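Local coordinates for protein oxalate biosynthetic component 1 (Burkholderia thailandensis, PDB 5IKY) that probably makes oxalate in quorum sensing-dependent oxalogenesis, as a bifunctional enzyme with serine hydrolase and additional lyase activity, at residues R608-E613 / V847-M852. Residues are numbered along the deposited sequence; the frame is centred on the assembly and turned at random.
Sequences RSFVEE and VIEASM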
ATOM      1  N   ARG A 608       8.453  -7.288  18.772  1.00118.43           N
ATOM      2  CA  ARG A 608       7.038  -7.303  19.121  1.00114.61           C
ATOM      3  C   ARG A 608       6.796  -6.886  20.569  1.00114.47           C
ATOM      4  O   ARG A 608       7.618  -7.144  21.451  1.00106.32           O
ATOM      5  CB  ARG A 608       6.446  -8.692  18.871  1.00104.82           C
ATOM      6  N   SER A 609       5.661  -6.238  20.802  1.00111.50           N
ATOM      7  CA  SER A 609       5.272  -5.822  22.142  1.00119.11           C
ATOM      8  C   SER A 609       4.375  -6.871  22.791  1.00124.13           C
ATOM      9  O   SER A 609       3.161  -6.877  22.589  1.00126.14           O
ATOM     10  CB  SER A 609       4.564  -4.466  22.102  1.00114.86           C
ATOM     11  OG  SER A 609       3.454  -4.497  21.221  1.00110.43           O
ATOM     12  N   PHE A 610       4.984  -7.762  23.565  1.00131.08           N
ATOM     13  CA  PHE A 610       4.246  -8.811  24.256  1.00124.49           C
ATOM     14  C   PHE A 610       3.677  -8.279  25.563  1.00103.69           C
ATOM     15  O   PHE A 610       4.367  -7.587  26.309  1.00113.63           O
ATOM     16  CB  PHE A 610       5.146 -10.021  24.527  1.00139.95           C
ATOM     17  CG  PHE A 610       5.815 -10.575  23.298  1.00137.19           C
ATOM     18  CD1 PHE A 610       5.237 -11.614  22.587  1.00127.07           C
ATOM     19  CD2 PHE A 610       7.025 -10.062  22.859  1.00128.17           C
ATOM     20  CE1 PHE A 610       5.850 -12.126  21.459  1.00113.48           C
ATOM     21  CE2 PHE A 610       7.642 -10.568  21.732  1.00 98.97           C
ATOM     22  CZ  PHE A 610       7.054 -11.601  21.031  1.00104.01           C
ATOM     23  N   VAL A 611       2.416  -8.598  25.834  1.00 89.93           N
ATOM     24  CA  VAL A 611       1.801  -8.230  27.103  1.00 90.88           C
ATOM     25  C   VAL A 611       2.508  -8.949  28.245  1.00 88.59           C
ATOM     26  O   VAL A 611       2.717  -8.385  29.320  1.00 90.37           O
ATOM     27  CB  VAL A 611       0.298  -8.572  27.136  1.00 73.16           C
ATOM     28  N   GLU A 612       2.886 -10.198  27.989  1.00 85.75           N
ATOM     29  CA  GLU A 612       3.523 -11.041  28.994  1.00 82.49           C
ATOM     30  C   GLU A 612       5.044 -10.918  28.967  1.00 84.58           C
ATOM     31  O   GLU A 612       5.750 -11.788  29.475  1.00 91.29           O
ATOM     32  CB  GLU A 612       3.119 -12.503  28.789  1.00 72.13           C
ATOM     33  CG  GLU A 612       1.619 -12.748  28.815  1.00 88.81           C
ATOM     34  CD  GLU A 612       1.257 -14.176  28.452  1.00116.61           C
ATOM     35  OE1 GLU A 612       0.095 -14.574  28.684  1.00125.07           O
ATOM     36  OE2 GLU A 612       2.133 -14.901  27.931  1.00116.37           O
ATOM     37  N   GLU A 613       5.543  -9.837  28.375  1.00 84.29           N
ATOM     38  CA  GLU A 613       6.982  -9.602  28.291  1.00 89.60           C
ATOM     39  C   GLU A 613       7.580  -9.357  29.677  1.00 94.85           C
ATOM     40  O   GLU A 613       8.773  -9.576  29.898  1.00 83.65           O
ATOM     41  CB  GLU A 613       7.276  -8.417  27.364  1.00 98.89           C
ATOM     42  CG  GLU A 613       8.756  -8.115  27.133  1.00117.09           C
ATOM     43  CD  GLU A 613       9.490  -9.214  26.375  1.00129.20           C
ATOM     44  OE1 GLU A 613       8.829 -10.101  25.792  1.00125.85           O
ATOM     45  OE2 GLU A 613      10.739  -9.186  26.364  1.00130.41           O
ATOM     46  N   VAL A 847      -0.173 -21.671  31.239  1.00 78.82           N
ATOM     47  CA  VAL A 847      -0.784 -21.215  29.996  1.00 88.30           C
ATOM     48  C   VAL A 847      -0.290 -19.819  29.627  1.00 86.51           C
ATOM     49  O   VAL A 847      -0.568 -18.847  30.330  1.00 94.75           O
ATOM     50  CB  VAL A 847      -2.322 -21.195  30.093  1.00 83.18           C
ATOM     51  CG1 VAL A 847      -2.925 -20.604  28.829  1.00 68.51           C
ATOM     52  CG2 VAL A 847      -2.858 -22.595  30.344  1.00 88.84           C
ATOM     53  N   ILE A 848       0.450 -19.731  28.527  1.00 77.29           N
ATOM     54  CA  ILE A 848       0.955 -18.450  28.044  1.00 81.38           C
ATOM     55  C   ILE A 848       0.374 -18.107  26.677  1.00 78.21           C
ATOM     56  O   ILE A 848      -0.438 -18.856  26.131  1.00 83.16           O
ATOM     57  CB  ILE A 848       2.493 -18.440  27.955  1.00 75.33           C
ATOM     58  CG1 ILE A 848       2.988 -19.618  27.113  1.00 67.89           C
ATOM     59  CG2 ILE A 848       3.104 -18.485  29.348  1.00 86.28           C
ATOM     60  CD1 ILE A 848       4.490 -19.647  26.933  1.00 61.12           C
ATOM     61  N   GLU A 849       0.797 -16.971  26.132  1.00 77.03           N
ATOM     62  CA  GLU A 849       0.263 -16.473  24.870  1.00 80.61           C
ATOM     63  C   GLU A 849       0.472 -17.464  23.724  1.00 80.96           C
ATOM     64  O   GLU A 849      -0.438 -17.704  22.930  1.00 73.94           O
ATOM     65  CB  GLU A 849       0.901 -15.125  24.524  1.00 78.84           C
ATOM     66  CG  GLU A 849       0.870 -14.791  23.041  1.00 95.81           C
ATOM     67  CD  GLU A 849       1.864 -13.709  22.654  1.00116.33           C
ATOM     68  OE1 GLU A 849       3.044 -14.042  22.408  1.00118.41           O
ATOM     69  OE2 GLU A 849       1.462 -12.529  22.587  1.00130.53           O
ATOM     70  N   ALA A 850       1.664 -18.052  23.657  1.00 64.82           N
ATOM     71  CA  ALA A 850       1.987 -19.006  22.601  1.00 71.09           C
ATOM     72  C   ALA A 850       1.099 -20.245  22.671  1.00 78.15           C
ATOM     73  O   ALA A 850       0.829 -20.878  21.650  1.00 71.47           O
ATOM     74  CB  ALA A 850       3.456 -19.401  22.678  1.00 56.64           C
ATOM     75  N   SER A 851       0.652 -20.589  23.876  1.00 73.84           N
ATOM     76  CA  SER A 851      -0.250 -21.719  24.063  1.00 73.50           C
ATOM     77  C   SER A 851      -1.572 -21.468  23.345  1.00 77.25           C
ATOM     78  O   SER A 851      -2.110 -22.354  22.682  1.00 76.65           O
ATOM     79  CB  SER A 851      -0.503 -21.975  25.553  1.00 67.52           C
ATOM     80  OG  SER A 851       0.710 -22.038  26.284  1.00 74.31           O
ATOM     81  N   MET A 852      -2.085 -20.250  23.482  1.00 74.00           N
ATOM     82  CA  MET A 852      -3.357 -19.879  22.875  1.00 71.91           C
ATOM     83  C   MET A 852      -3.216 -19.683  21.369  1.00 73.33           C
ATOM     84  O   MET A 852      -4.126 -20.004  20.604  1.00 69.34           O
ATOM     85  CB  MET A 852      -3.908 -18.607  23.525  1.00 76.46           C
ATOM     86  CG  MET A 852      -4.109 -18.701  25.037  1.00 76.90           C
ATOM     87  SD  MET A 852      -5.544 -19.678  25.534  1.00105.07           S
ATOM     88  CE  MET A 852      -4.834 -21.314  25.712  1.00 87.37           C
TER
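Glu612 reaches across to the start of helix 849-860, where Glu612 OE2 takes a hydrogen bond from the backbone N of Glu849 at 3.1 Å. The donor meets the oxygen on the syn side, 27° out of the carboxylate plane, so the bond is fairly straight but tilted from that plane. Beyond CG the Glu612 chain is extended, which carries the carboxylate the full length of the side chain to the helix end. There Glu612 OE2 also lies against aliphatic carbon, 3.6 Å from Ile848 CB and 3.6 Å from Glu849 CB. Ile848 is the N-cap residue, and its own N donates to Ser851 OG at 3.2 Å, one half of a capping-box pattern; isoleucine has no side-chain acceptor to return the bond. Glu612 adds an outside acceptor for the first N-H of the helix, where the helix dipole would probably favour a negative charge. The contact joins a loop of the cap domain, between helices 592-602 and 629-641, to the C-terminal alpha/beta-hydrolase domain. Ile848 also packs on Thr730 and Leu731 of helix 715-734. A second glutamate runs in the reverse direction: with CG anti to its backbone N (chi1 157°), Glu849 sends its carboxylate back to Phe610. Glu849 OE1 comes to the ring at its edge, near the plane, 3.3 Å from Phe610 CD1, while the ring and carboxylate planes stand 55° apart. This approach sets oxygen against the ring's C-H rim. The two carboxylates stay separated, Glu612 OE2 lying 5.7 Å from Glu849 OE1, and each has a weak, long ion pair of its own, with Lys742 for Glu612 and Arg999 for Glu849.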